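Local coordinates for CocE/NonD family hydrolase (Staphylococcus aureus subsp. aureus COL, PDB 3III), which probably hydrolyses ester or amide bonds as a CocE/NonD-type alpha/beta-hydrolase related to X-Pro dipeptidyl-peptidases, its physiological substrate not being established, at residues D385-Q390 with V537-H542; T454-V459 with Y531-T536; E148-A153 with P184-M189; K66-M71 with W158-I163. All coordinates share one frame; numbering follows the deposited sequence.

Interaction 1: D385-Q390 with V537-H542; sequences DSEDKQ and VNKGMH
Asp385 faces selenomethionine Met541 as a non-hydrogen-bonded antiparallel pair, its backbone N 3.6 Å from Met541 SE, while Met541 CE lies against Asp385 CB. The bend of Met541 at chi2 folds the selenium back over its partner, and the two side chains cross at about a right angle. Asp385 also opens a type I turn running to Asp388: its OD1 accepts the N-H of Glu387 in an Asx turn, met from above the carboxylate plane. Ser386 fills the middle of the contact. Its N (3.0 Å) and its OG (2.6 Å) both donate to Gly540 O, approaching from opposite faces of that carbonyl. With chi1 at 67°, OG stands between the backbone N and the carbonyl carbon, a position that brings it to the oxygen already bonded by its own N-H. Ser386 CB sits over the centre of the His542 ring, 3.3 Å from the centroid, a close CH-pi contact. Glu387 extends beyond CG, and its OE1 takes the N-H of Gly540 at 2.9 Å on the anti side, 31° out of the carboxylate plane; water 1 bridges that oxygen to Lys539 NZ. Beyond the segments, Tyr384 OH binds His542 ND1, and Asp424 N donates to Asn538 OD1. The contact sits at the end of the antiparallel pair 380-385 and 541-546 in the C-terminal beta domain, with 541-546 also flanked by strand 408-417.

Interaction 2: T454-V459 with Y531-T536; sequences TGWLRV and YEHEET
Trp456 and His533 meet although their CA atoms are 10.1 Å apart, because strand 454-458 and the loop 531-536 run 32° from parallel without pairing and leave side chains to span the gap. The indole edge points at the face of Tyr531, an edge-to-face pair with planes at 81° and Trp456 CZ2 3.6 Å from Tyr531 CZ. One indole face receives the His533 ring obliquely, Trp456 NE1 lying 3.4 Å from His533 CE1; Thr454 CG2 covers the opposite face. Water 2 links Thr454 OG1, also hydrogen-bonded to Gln451 NE2, to Tyr531 OH. Arg458 NH2 makes a weak bond of 3.2 Å to Glu535 O, with the oxygen at the guanidinium edge, in its plane; water 3 joins Arg458 NH1 to the same oxygen. Asp424 forms a salt bridge with Arg458 NE. Glu517 accepts from Trp456 NE1 through OE1 and pairs with His533 ND1 through OE2, while His205 ND1 is hydrogen-bonded to His533 NE2; these bonds satisfy the ring nitrogens of the buried aromatic cluster and probably restrain both rings.

Interaction 3: E148-A153 with P184-M189; sequences EVIEWA and PHLKAM
Glu151 curls toward His185 through chi1 -64° and a bend at chi2 of -54°, which turn its carboxylate back from the helix so that both oxygens face the loop leading into strand 186-192. His185 answers with CG anti to its own carbonyl carbon, bringing ring nitrogen ND1 beside its backbone N-H. The result is a two-pronged grip. His185 ND1 donates to Glu151 OE1 at 2.6 Å, a short bond lying almost in the imidazole plane and reaching the oxygen on its syn side. His185 N donates to the syn lone pair of Glu151 OE2 at 2.9 Å, nearly straight at 165°. Two bonds from one residue, main chain and ring together, restrain the carboxylate from rotating and put a hydrogen on ND1 of the imidazole. Pro184 lies across the same group, with CD 3.5 Å from Glu151 OE2. One helical position earlier, Ile150 points CG2 at the backbone where His185 passes into Leu186, 4.0 Å from Leu186 N and 4.4 Å from Leu186 CB. This packing ties helix 140-154 to the start of strand 186-192 in the central sheet. Ile150 also rests on Met71 and Ile163 of the strands beneath it and on Val178 of helix 170-179, which likewise covers Leu186.

Interaction 4: K66-M71 with W158-I163; sequences KFPVVM and WSNGNI
Val69 and Ile163 are paired in the parallel core of the alpha/beta-hydrolase sheet, and between this pair and Phe67-Ser159 the register slips by two residues at a beta bulge. Main-chain bonds mark both steps: Phe67 N to Trp158 O and Asn160 N to Phe67 O before the bulge, then Val69 N to Asn162 O at 3.0 Å. Asn160 takes the crowded position (chi1 78°), which folds OD1 back to accept Asn162 N in an Asx turn, while its amide lies beside Pro68 and ND2 binds Leu320 O. Ser159 OG likewise accepts Gly161 N, an ST turn. Lys66 stays extended until chi4, then bends so that NZ donates to Ser159 O at 3.1 Å, its methylenes lying along that carbonyl. Ile163 and Val69 lie side by side; with chi1 -47° and chi2 -42°, Ile163 brings CD1 to 3.6 Å from Val69 CB. Val69 CG2 also meets Trp158 at the indole edge, 3.8 Å from CZ3.

From the N terminus, interaction 4 opens first, at strand 67-74, and closes when the chain returns at 158-163. Before that, helix 140-154 has begun interaction 3, which closes at 184-189, so the two loops cross. They meet directly: Ile163 lies between Val69 and the backbone of His185 and Lys187, making strands 67-74, 162-168 and 186-192 consecutive in the catalytic-domain sheet, with the helix packed on it. In the C-terminal domain, interaction 1 spans 385 to 542 and encloses interaction 2, whose second segment runs straight into 537-542; Val537 CG1 packs 3.8 Å from Arg458 CZ. The two pairs stand apart, interactions 2 and 3 being about 39 Å between centres.

Interaction 1: D385-Q390 with V537-H542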
loop_
_atom_site.group_PDB
_atom_site.type_symbol
_atom_site.label_atom_id
_atom_site.label_comp_id
_atom_site.label_asym_id
_atom_site.label_seq_id
_atom_site.Cartn_x
_atom_site.Cartn_y
_atom_site.Cartn_z
ATOM N N ASP A 385 18.741 6.913 -25.118
ATOM C CA ASP A 385 17.597 6.642 -26.019
ATOM C C ASP A 385 16.403 6.166 -25.144
ATOM O O ASP A 385 16.467 5.086 -24.555
ATOM C CB ASP A 385 17.983 5.563 -27.036
ATOM C CG ASP A 385 16.832 5.210 -28.011
ATOM O OD1 ASP A 385 15.624 5.577 -27.789
ATOM O OD2 ASP A 385 17.176 4.567 -29.015
ATOM N N SER A 386 15.342 6.971 -25.070
ATOM C CA SER A 386 14.167 6.670 -24.262
ATOM C C SER A 386 13.392 5.427 -24.708
ATOM O O SER A 386 12.624 4.912 -23.939
ATOM C CB SER A 386 13.199 7.882 -24.163
ATOM O OG SER A 386 12.599 8.192 -25.428
ATOM N N GLU A 387 13.557 4.985 -25.953
ATOM C CA GLU A 387 12.909 3.775 -26.466
ATOM C C GLU A 387 13.781 2.511 -26.425
ATOM O O GLU A 387 13.313 1.451 -26.796
ATOM C CB GLU A 387 12.521 4.011 -27.929
ATOM C CG GLU A 387 11.669 5.278 -28.108
ATOM C CD GLU A 387 11.318 5.528 -29.543
ATOM O OE1 GLU A 387 11.935 6.422 -30.164
ATOM O OE2 GLU A 387 10.433 4.794 -30.032
ATOM N N ASP A 388 15.057 2.640 -26.054
ATOM C CA ASP A 388 15.946 1.492 -25.947
ATOM C C ASP A 388 15.956 1.043 -24.494
ATOM O O ASP A 388 16.510 1.732 -23.609
ATOM C CB ASP A 388 17.331 1.873 -26.449
ATOM C CG ASP A 388 18.311 0.701 -26.448
ATOM O OD1 ASP A 388 18.131 -0.278 -25.688
ATOM O OD2 ASP A 388 19.290 0.800 -27.181
ATOM N N LYS A 389 15.305 -0.096 -24.234
ATOM C CA LYS A 389 15.189 -0.636 -22.878
ATOM C C LYS A 389 16.522 -0.987 -22.232
ATOM O O LYS A 389 16.568 -1.316 -21.035
ATOM C CB LYS A 389 14.306 -1.892 -22.842
ATOM C CG LYS A 389 12.902 -1.630 -23.346
ATOM C CD LYS A 389 12.042 -2.885 -23.248
ATOM C CE LYS A 389 10.586 -2.507 -22.957
ATOM N NZ LYS A 389 10.093 -1.417 -23.833
ATOM N N GLN A 390 17.597 -0.921 -22.984
ATOM C CA GLN A 390 18.902 -1.253 -22.434
ATOM C C GLN A 390 19.697 -0.003 -22.088
ATOM O O GLN A 390 20.832 -0.105 -21.658
ATOM C CB GLN A 390 19.688 -2.093 -23.460
ATOM C CG GLN A 390 18.937 -3.286 -24.023
ATOM C CD GLN A 390 18.352 -4.109 -22.944
ATOM O OE1 GLN A 390 18.976 -4.343 -21.920
ATOM N NE2 GLN A 390 17.121 -4.523 -23.127
ATOM N N VAL A 537 4.662 8.338 -23.781
ATOM C CA VAL A 537 4.881 9.520 -24.676
ATOM C C VAL A 537 6.305 9.636 -25.227
ATOM O O VAL A 537 6.598 10.524 -26.025
ATOM C CB VAL A 537 4.621 10.865 -23.919
ATOM C CG1 VAL A 537 3.171 10.986 -23.471
ATOM C CG2 VAL A 537 5.600 11.010 -22.698
ATOM N N ASN A 538 7.188 8.742 -24.807
ATOM C CA ASN A 538 8.585 8.765 -25.204
ATOM C C ASN A 538 8.885 8.539 -26.685
ATOM O O ASN A 538 8.384 7.620 -27.326
ATOM C CB ASN A 538 9.407 7.780 -24.366
ATOM C CG ASN A 538 9.623 8.280 -22.960
ATOM O OD1 ASN A 538 9.510 9.473 -22.717
ATOM N ND2 ASN A 538 9.925 7.386 -22.023
ATOM N N LYS A 539 9.744 9.383 -27.215
ATOM C CA LYS A 539 10.295 9.159 -28.547
ATOM C C LYS A 539 11.693 9.751 -28.561
ATOM O O LYS A 539 11.889 10.913 -28.187
ATOM C CB LYS A 539 9.410 9.800 -29.622
ATOM C CG LYS A 539 9.809 9.436 -31.059
ATOM C CD LYS A 539 8.988 10.228 -32.108
ATOM C CE LYS A 539 9.647 10.238 -33.500
ATOM N NZ LYS A 539 9.564 8.859 -33.992
ATOM N N GLY A 540 12.662 8.948 -28.965
ATOM C CA GLY A 540 14.005 9.471 -29.225
ATOM C C GLY A 540 14.786 9.765 -27.972
ATOM O O GLY A 540 14.552 9.146 -26.938
HETATM N N MSE A 541 15.740 10.686 -28.079
HETATM C CA MSE A 541 16.697 10.916 -27.011
HETATM C C MSE A 541 16.098 11.758 -25.915
HETATM O O MSE A 541 15.360 12.685 -26.176
HETATM C CB MSE A 541 17.940 11.619 -27.531
HETATM C CG MSE A 541 18.693 10.813 -28.583
HETATM SE SE MSE A 541 19.532 9.211 -27.788
HETATM C CE MSE A 541 19.422 8.142 -29.486
ATOM N N HIS A 542 16.390 11.371 -24.688
ATOM C CA HIS A 542 16.154 12.205 -23.535
ATOM C C HIS A 542 17.484 12.819 -23.145
ATOM O O HIS A 542 18.481 12.111 -23.058
ATOM C CB HIS A 542 15.605 11.419 -22.359
ATOM C CG HIS A 542 14.159 11.038 -22.489
ATOM N ND1 HIS A 542 13.461 10.434 -21.465
ATOM C CD2 HIS A 542 13.282 11.198 -23.508
ATOM C CE1 HIS A 542 12.204 10.253 -21.851
ATOM N NE2 HIS A 542 12.068 10.725 -23.079
HETATM O O HOH W 1 11.712 7.447 -32.667
#

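Interaction 2: T454-V459 with Y531-T536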
loop_
_atom_site.group_PDB
_atom_site.type_symbol
_atom_site.label_atom_id
_atom_site.label_comp_id
_atom_site.label_asym_id
_atom_site.label_seq_id
_atom_site.Cartn_x
_atom_site.Cartn_y
_atom_site.Cartn_z
ATOM N N THR A 454 11.745 3.427 -5.899
ATOM C CA THR A 454 11.290 3.673 -7.233
ATOM C C THR A 454 10.457 4.965 -7.268
ATOM O O THR A 454 9.676 5.323 -6.301
ATOM C CB THR A 454 10.517 2.420 -7.697
ATOM O OG1 THR A 454 11.370 1.263 -7.508
ATOM C CG2 THR A 454 10.063 2.477 -9.200
ATOM N N GLY A 455 10.525 5.643 -8.414
ATOM C CA GLY A 455 9.599 6.745 -8.705
ATOM C C GLY A 455 9.408 7.009 -10.198
ATOM O O GLY A 455 10.196 6.549 -11.013
ATOM N N TRP A 456 8.372 7.770 -10.533
ATOM C CA TRP A 456 7.978 8.043 -11.925
ATOM C C TRP A 456 7.497 9.470 -12.132
ATOM O O TRP A 456 6.864 10.063 -11.246
ATOM C CB TRP A 456 6.815 7.152 -12.316
ATOM C CG TRP A 456 7.014 5.682 -12.195
ATOM C CD1 TRP A 456 7.343 4.818 -13.214
ATOM C CD2 TRP A 456 6.783 4.874 -11.049
ATOM N NE1 TRP A 456 7.393 3.542 -12.749
ATOM C CE2 TRP A 456 7.032 3.532 -11.430
ATOM C CE3 TRP A 456 6.398 5.145 -9.733
ATOM C CZ2 TRP A 456 6.915 2.456 -10.526
ATOM C CZ3 TRP A 456 6.311 4.098 -8.841
ATOM C CH2 TRP A 456 6.562 2.751 -9.260
ATOM N N LEU A 457 7.710 10.028 -13.317
ATOM C CA LEU A 457 7.044 11.273 -13.648
ATOM C C LEU A 457 6.868 11.469 -15.162
ATOM O O LEU A 457 7.793 11.308 -15.903
ATOM C CB LEU A 457 7.847 12.455 -13.122
ATOM C CG LEU A 457 7.206 13.847 -13.327
ATOM C CD1 LEU A 457 5.908 13.980 -12.466
ATOM C CD2 LEU A 457 8.225 14.980 -13.034
ATOM N N ARG A 458 5.682 11.884 -15.566
ATOM C CA ARG A 458 5.433 12.390 -16.910
ATOM C C ARG A 458 5.685 13.900 -16.826
ATOM O O ARG A 458 5.107 14.643 -15.998
ATOM C CB ARG A 458 4.024 12.012 -17.355
ATOM C CG ARG A 458 3.633 12.540 -18.748
ATOM C CD ARG A 458 2.400 11.834 -19.265
ATOM N NE ARG A 458 2.723 10.483 -19.714
ATOM C CZ ARG A 458 1.862 9.628 -20.229
ATOM N NH1 ARG A 458 0.588 9.936 -20.382
ATOM N NH2 ARG A 458 2.283 8.431 -20.581
ATOM N N VAL A 459 6.642 14.353 -17.621
ATOM C CA VAL A 459 7.171 15.713 -17.468
ATOM C C VAL A 459 6.123 16.804 -17.741
ATOM O O VAL A 459 6.149 17.861 -17.122
ATOM C CB VAL A 459 8.501 15.855 -18.287
ATOM C CG1 VAL A 459 9.009 17.306 -18.355
ATOM C CG2 VAL A 459 9.562 14.902 -17.671
ATOM N N TYR A 531 2.746 -3.484 -11.601
ATOM C CA TYR A 531 2.532 -2.322 -12.506
ATOM C C TYR A 531 3.261 -2.568 -13.824
ATOM O O TYR A 531 4.266 -3.297 -13.844
ATOM C CB TYR A 531 2.947 -0.982 -11.842
ATOM C CG TYR A 531 4.346 -1.012 -11.251
ATOM C CD1 TYR A 531 5.462 -1.149 -12.071
ATOM C CD2 TYR A 531 4.546 -0.939 -9.867
ATOM C CE1 TYR A 531 6.760 -1.179 -11.531
ATOM C CE2 TYR A 531 5.844 -0.973 -9.310
ATOM C CZ TYR A 531 6.945 -1.118 -10.146
ATOM O OH TYR A 531 8.234 -1.100 -9.564
ATOM N N GLU A 532 2.704 -2.025 -14.915
ATOM C CA GLU A 532 3.395 -1.869 -16.191
ATOM C C GLU A 532 3.083 -0.460 -16.713
ATOM O O GLU A 532 2.098 0.177 -16.275
ATOM C CB GLU A 532 2.953 -2.949 -17.174
ATOM C CG GLU A 532 3.364 -4.339 -16.743
ATOM C CD GLU A 532 2.891 -5.461 -17.678
ATOM O OE1 GLU A 532 2.377 -5.205 -18.783
ATOM O OE2 GLU A 532 3.011 -6.614 -17.250
ATOM N N HIS A 533 3.919 0.037 -17.611
ATOM C CA HIS A 533 3.698 1.351 -18.183
ATOM C C HIS A 533 3.963 1.305 -19.687
ATOM O O HIS A 533 4.919 1.884 -20.178
ATOM C CB HIS A 533 4.573 2.402 -17.431
ATOM C CG HIS A 533 4.314 2.449 -15.945
ATOM N ND1 HIS A 533 5.060 1.723 -15.036
ATOM C CD2 HIS A 533 3.407 3.129 -15.217
ATOM C CE1 HIS A 533 4.597 1.932 -13.821
ATOM N NE2 HIS A 533 3.588 2.772 -13.900
ATOM N N GLU A 534 3.122 0.580 -20.405
ATOM C CA GLU A 534 3.355 0.331 -21.816
ATOM C C GLU A 534 2.739 1.391 -22.730
ATOM O O GLU A 534 2.884 1.309 -23.950
ATOM C CB GLU A 534 2.823 -1.045 -22.207
ATOM C CG GLU A 534 3.458 -2.196 -21.447
ATOM C CD GLU A 534 4.787 -2.605 -21.977
ATOM O OE1 GLU A 534 4.963 -2.778 -23.201
ATOM O OE2 GLU A 534 5.682 -2.781 -21.153
ATOM N N GLU A 535 2.012 2.356 -22.162
ATOM C CA GLU A 535 1.501 3.469 -22.952
ATOM C C GLU A 535 2.306 4.723 -22.621
ATOM O O GLU A 535 2.025 5.407 -21.632
ATOM C CB GLU A 535 -0.013 3.662 -22.710
ATOM C CG GLU A 535 -0.812 2.547 -23.357
ATOM C CD GLU A 535 -2.260 2.449 -22.882
ATOM O OE1 GLU A 535 -2.764 3.360 -22.190
ATOM O OE2 GLU A 535 -2.908 1.437 -23.216
ATOM N N THR A 536 3.316 4.983 -23.448
ATOM C CA THR A 536 4.353 5.987 -23.172
ATOM C C THR A 536 4.277 7.124 -24.200
ATOM O O THR A 536 3.911 6.883 -25.344
ATOM C CB THR A 536 5.794 5.353 -23.233
ATOM O OG1 THR A 536 6.748 6.325 -22.848
ATOM C CG2 THR A 536 6.128 4.911 -24.658
HETATM O O HOH W 2 11.119 -1.164 -8.699
HETATM O O HOH W 3 -0.292 7.482 -21.948
#

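Interaction 3: E148-A153 with P184-M189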
loop_
_atom_site.group_PDB
_atom_site.type_symbol
_atom_site.label_atom_id
_atom_site.label_comp_id
_atom_site.label_asym_id
_atom_site.label_seq_id
_atom_site.Cartn_x
_atom_site.Cartn_y
_atom_site.Cartn_z
ATOM N N GLU A 148 -22.801 2.245 7.511
ATOM C CA GLU A 148 -24.057 1.643 7.983
ATOM C C GLU A 148 -23.856 0.263 8.662
ATOM O O GLU A 148 -24.526 -0.061 9.694
ATOM C CB GLU A 148 -25.119 1.574 6.865
ATOM C CG GLU A 148 -25.602 2.917 6.345
ATOM C CD GLU A 148 -26.990 2.870 5.706
ATOM O OE1 GLU A 148 -27.918 2.525 6.454
ATOM O OE2 GLU A 148 -27.140 3.180 4.490
ATOM N N VAL A 149 -22.954 -0.547 8.123
ATOM C CA VAL A 149 -22.733 -1.864 8.661
ATOM C C VAL A 149 -22.037 -1.771 10.041
ATOM O O VAL A 149 -22.364 -2.561 10.961
ATOM C CB VAL A 149 -21.980 -2.810 7.668
ATOM C CG1 VAL A 149 -21.831 -4.208 8.263
ATOM C CG2 VAL A 149 -22.754 -2.885 6.277
ATOM N N ILE A 150 -21.097 -0.827 10.192
ATOM C CA ILE A 150 -20.434 -0.582 11.482
ATOM C C ILE A 150 -21.454 -0.245 12.534
ATOM O O ILE A 150 -21.453 -0.826 13.617
ATOM C CB ILE A 150 -19.341 0.540 11.388
ATOM C CG1 ILE A 150 -18.178 0.030 10.549
ATOM C CG2 ILE A 150 -18.921 1.012 12.772
ATOM C CD1 ILE A 150 -17.202 1.099 10.101
ATOM N N GLU A 151 -22.346 0.691 12.218
ATOM C CA GLU A 151 -23.342 1.155 13.174
ATOM C C GLU A 151 -24.380 0.089 13.484
ATOM O O GLU A 151 -24.846 0.004 14.609
ATOM C CB GLU A 151 -23.970 2.469 12.694
ATOM C CG GLU A 151 -22.935 3.618 12.637
ATOM C CD GLU A 151 -22.181 3.826 13.970
ATOM O OE1 GLU A 151 -22.879 4.116 14.984
ATOM O OE2 GLU A 151 -20.925 3.694 14.013
ATOM N N TRP A 152 -24.724 -0.738 12.502
ATOM C CA TRP A 152 -25.624 -1.866 12.715
ATOM C C TRP A 152 -25.020 -2.903 13.694
ATOM O O TRP A 152 -25.695 -3.352 14.630
ATOM C CB TRP A 152 -25.921 -2.526 11.384
ATOM C CG TRP A 152 -26.694 -3.814 11.505
ATOM C CD1 TRP A 152 -28.049 -3.959 11.540
ATOM C CD2 TRP A 152 -26.146 -5.109 11.611
ATOM N NE1 TRP A 152 -28.373 -5.286 11.659
ATOM C CE2 TRP A 152 -27.218 -6.010 11.710
ATOM C CE3 TRP A 152 -24.838 -5.610 11.618
ATOM C CZ2 TRP A 152 -27.024 -7.388 11.819
ATOM C CZ3 TRP A 152 -24.656 -6.971 11.704
ATOM C CH2 TRP A 152 -25.746 -7.842 11.823
ATOM N N ALA A 153 -23.753 -3.230 13.476
ATOM C CA ALA A 153 -23.004 -4.163 14.283
ATOM C C ALA A 153 -22.949 -3.723 15.729
ATOM O O ALA A 153 -23.037 -4.553 16.606
ATOM C CB ALA A 153 -21.565 -4.309 13.736
ATOM N N PRO A 184 -19.664 6.662 14.681
ATOM C CA PRO A 184 -19.560 6.821 16.131
ATOM C C PRO A 184 -19.051 5.564 16.894
ATOM O O PRO A 184 -18.327 5.712 17.874
ATOM C CB PRO A 184 -20.991 7.169 16.553
ATOM C CG PRO A 184 -21.551 7.844 15.360
ATOM C CD PRO A 184 -20.929 7.196 14.179
ATOM N N HIS A 185 -19.345 4.371 16.392
ATOM C CA HIS A 185 -18.885 3.130 17.050
ATOM C C HIS A 185 -17.645 2.500 16.468
ATOM O O HIS A 185 -17.269 1.410 16.890
ATOM C CB HIS A 185 -20.060 2.133 17.122
ATOM C CG HIS A 185 -21.203 2.672 17.920
ATOM N ND1 HIS A 185 -22.173 3.485 17.372
ATOM C CD2 HIS A 185 -21.479 2.593 19.246
ATOM C CE1 HIS A 185 -23.036 3.820 18.318
ATOM N NE2 HIS A 185 -22.635 3.298 19.467
ATOM N N LEU A 186 -16.993 3.163 15.502
ATOM C CA LEU A 186 -15.679 2.745 15.044
ATOM C C LEU A 186 -14.698 3.286 16.095
ATOM O O LEU A 186 -14.450 4.506 16.173
ATOM C CB LEU A 186 -15.339 3.321 13.654
ATOM C CG LEU A 186 -13.952 2.927 13.111
ATOM C CD1 LEU A 186 -13.863 1.405 12.896
ATOM C CD2 LEU A 186 -13.569 3.769 11.860
ATOM N N LYS A 187 -14.159 2.390 16.915
ATOM C CA LYS A 187 -13.309 2.751 18.049
ATOM C C LYS A 187 -11.810 2.535 17.790
ATOM O O LYS A 187 -10.991 2.984 18.591
ATOM C CB LYS A 187 -13.697 1.952 19.306
ATOM C CG LYS A 187 -15.160 2.135 19.749
ATOM C CD LYS A 187 -15.488 3.587 20.058
ATOM C CE LYS A 187 -16.937 3.783 20.581
ATOM N NZ LYS A 187 -16.938 3.470 22.055
ATOM N N ALA A 188 -11.451 1.869 16.685
ATOM C CA ALA A 188 -10.042 1.576 16.350
ATOM C C ALA A 188 -9.967 1.064 14.909
ATOM O O ALA A 188 -10.948 0.477 14.410
ATOM C CB ALA A 188 -9.471 0.525 17.322
HETATM N N MSE A 189 -8.816 1.226 14.261
HETATM C CA MSE A 189 -8.646 0.775 12.886
HETATM C C MSE A 189 -7.226 0.311 12.643
HETATM O O MSE A 189 -6.258 0.896 13.187
HETATM C CB MSE A 189 -8.984 1.904 11.894
HETATM C CG MSE A 189 -8.151 3.127 12.111
HETATM SE SE MSE A 189 -8.752 4.695 11.038
HETATM C CE MSE A 189 -8.413 3.862 9.211
#

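Interaction 4: K66-M71 with W158-I163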
loop_
_atom_site.group_PDB
_atom_site.type_symbol
_atom_site.label_atom_id
_atom_site.label_comp_id
_atom_site.label_asym_id
_atom_site.label_seq_id
_atom_site.Cartn_x
_atom_site.Cartn_y
_atom_site.Cartn_z
ATOM N N LYS A 66 -21.653 -10.201 25.301
ATOM C CA LYS A 66 -21.337 -9.086 24.419
ATOM C C LYS A 66 -19.845 -8.995 24.209
ATOM O O LYS A 66 -19.085 -8.996 25.185
ATOM C CB LYS A 66 -21.851 -7.784 25.021
ATOM C CG LYS A 66 -23.362 -7.664 24.946
ATOM C CD LYS A 66 -23.801 -6.333 25.471
ATOM C CE LYS A 66 -25.274 -6.096 25.150
ATOM N NZ LYS A 66 -25.375 -5.777 23.719
ATOM N N PHE A 67 -19.413 -8.859 22.952
ATOM C CA PHE A 67 -18.006 -8.947 22.603
ATOM C C PHE A 67 -17.558 -7.793 21.760
ATOM O O PHE A 67 -18.359 -7.206 21.016
ATOM C CB PHE A 67 -17.755 -10.267 21.841
ATOM C CG PHE A 67 -18.165 -11.485 22.626
ATOM C CD1 PHE A 67 -17.313 -12.041 23.587
ATOM C CD2 PHE A 67 -19.425 -12.027 22.475
ATOM C CE1 PHE A 67 -17.687 -13.130 24.339
ATOM C CE2 PHE A 67 -19.830 -13.129 23.207
ATOM C CZ PHE A 67 -18.978 -13.676 24.182
ATOM N N PRO A 68 -16.265 -7.451 21.830
ATOM C CA PRO A 68 -15.779 -6.507 20.820
ATOM C C PRO A 68 -15.847 -7.125 19.431
ATOM O O PRO A 68 -15.719 -8.359 19.262
ATOM C CB PRO A 68 -14.294 -6.265 21.256
ATOM C CG PRO A 68 -13.923 -7.547 21.923
ATOM C CD PRO A 68 -15.173 -7.980 22.670
ATOM N N VAL A 69 -16.007 -6.265 18.424
ATOM C CA VAL A 69 -16.215 -6.701 17.071
ATOM C C VAL A 69 -15.072 -6.257 16.124
ATOM O O VAL A 69 -14.720 -5.080 16.095
ATOM C CB VAL A 69 -17.484 -6.155 16.497
ATOM C CG1 VAL A 69 -17.623 -6.627 15.015
ATOM C CG2 VAL A 69 -18.686 -6.529 17.396
ATOM N N VAL A 70 -14.493 -7.238 15.443
ATOM C CA VAL A 70 -13.490 -7.037 14.413
ATOM C C VAL A 70 -14.214 -7.153 13.073
ATOM O O VAL A 70 -14.953 -8.108 12.852
ATOM C CB VAL A 70 -12.373 -8.092 14.474
ATOM C CG1 VAL A 70 -11.355 -7.876 13.308
ATOM C CG2 VAL A 70 -11.643 -8.067 15.880
HETATM N N MSE A 71 -14.056 -6.161 12.195
HETATM C CA MSE A 71 -14.776 -6.150 10.906
HETATM C C MSE A 71 -13.850 -5.888 9.747
HETATM O O MSE A 71 -12.836 -5.184 9.915
HETATM C CB MSE A 71 -15.827 -5.050 10.917
HETATM C CG MSE A 71 -16.764 -5.103 9.693
HETATM SE SE MSE A 71 -18.207 -3.746 9.913
HETATM C CE MSE A 71 -19.144 -4.572 11.438
ATOM N N TRP A 158 -24.761 -9.549 20.370
ATOM C CA TRP A 158 -23.419 -10.052 20.661
ATOM C C TRP A 158 -22.332 -8.973 20.680
ATOM O O TRP A 158 -21.141 -9.302 20.769
ATOM C CB TRP A 158 -23.028 -11.169 19.672
ATOM C CG TRP A 158 -23.564 -10.938 18.224
ATOM C CD1 TRP A 158 -24.633 -11.533 17.650
ATOM C CD2 TRP A 158 -23.067 -9.999 17.262
ATOM N NE1 TRP A 158 -24.816 -11.059 16.369
ATOM C CE2 TRP A 158 -23.874 -10.112 16.109
ATOM C CE3 TRP A 158 -22.014 -9.085 17.257
ATOM C CZ2 TRP A 158 -23.664 -9.347 14.977
ATOM C CZ3 TRP A 158 -21.796 -8.328 16.129
ATOM C CH2 TRP A 158 -22.613 -8.478 14.989
ATOM N N SER A 159 -22.716 -7.702 20.593
ATOM C CA SER A 159 -21.741 -6.635 20.435
ATOM C C SER A 159 -21.643 -5.800 21.694
ATOM O O SER A 159 -22.655 -5.375 22.254
ATOM C CB SER A 159 -22.112 -5.756 19.246
ATOM O OG SER A 159 -21.288 -4.600 19.226
ATOM N N ASN A 160 -20.417 -5.543 22.109
ATOM C CA ASN A 160 -20.159 -4.644 23.229
ATOM C C ASN A 160 -20.177 -3.179 22.827
ATOM O O ASN A 160 -19.840 -2.323 23.644
ATOM C CB ASN A 160 -18.859 -4.992 23.988
ATOM C CG ASN A 160 -17.561 -4.498 23.256
ATOM O OD1 ASN A 160 -17.610 -4.005 22.136
ATOM N ND2 ASN A 160 -16.423 -4.650 23.902
ATOM N N GLY A 161 -20.509 -2.905 21.560
ATOM C CA GLY A 161 -20.615 -1.523 21.083
ATOM C C GLY A 161 -19.355 -0.966 20.409
ATOM O O GLY A 161 -19.421 0.096 19.801
ATOM N N ASN A 162 -18.220 -1.650 20.538
ATOM C CA ASN A 162 -16.943 -1.203 20.025
ATOM C C ASN A 162 -16.551 -2.040 18.794
ATOM O O ASN A 162 -16.263 -3.267 18.890
ATOM C CB ASN A 162 -15.819 -1.328 21.082
ATOM C CG ASN A 162 -16.092 -0.522 22.325
ATOM O OD1 ASN A 162 -16.922 0.379 22.299
ATOM N ND2 ASN A 162 -15.409 -0.850 23.435
ATOM N N ILE A 163 -16.509 -1.356 17.653
ATOM C CA ILE A 163 -16.096 -1.962 16.409
ATOM C C ILE A 163 -14.699 -1.450 16.028
ATOM O O ILE A 163 -14.399 -0.248 16.100
ATOM C CB ILE A 163 -17.052 -1.634 15.273
ATOM C CG1 ILE A 163 -18.556 -1.813 15.636
ATOM C CG2 ILE A 163 -16.551 -2.272 13.955
ATOM C CD1 ILE A 163 -19.016 -2.945 16.411
#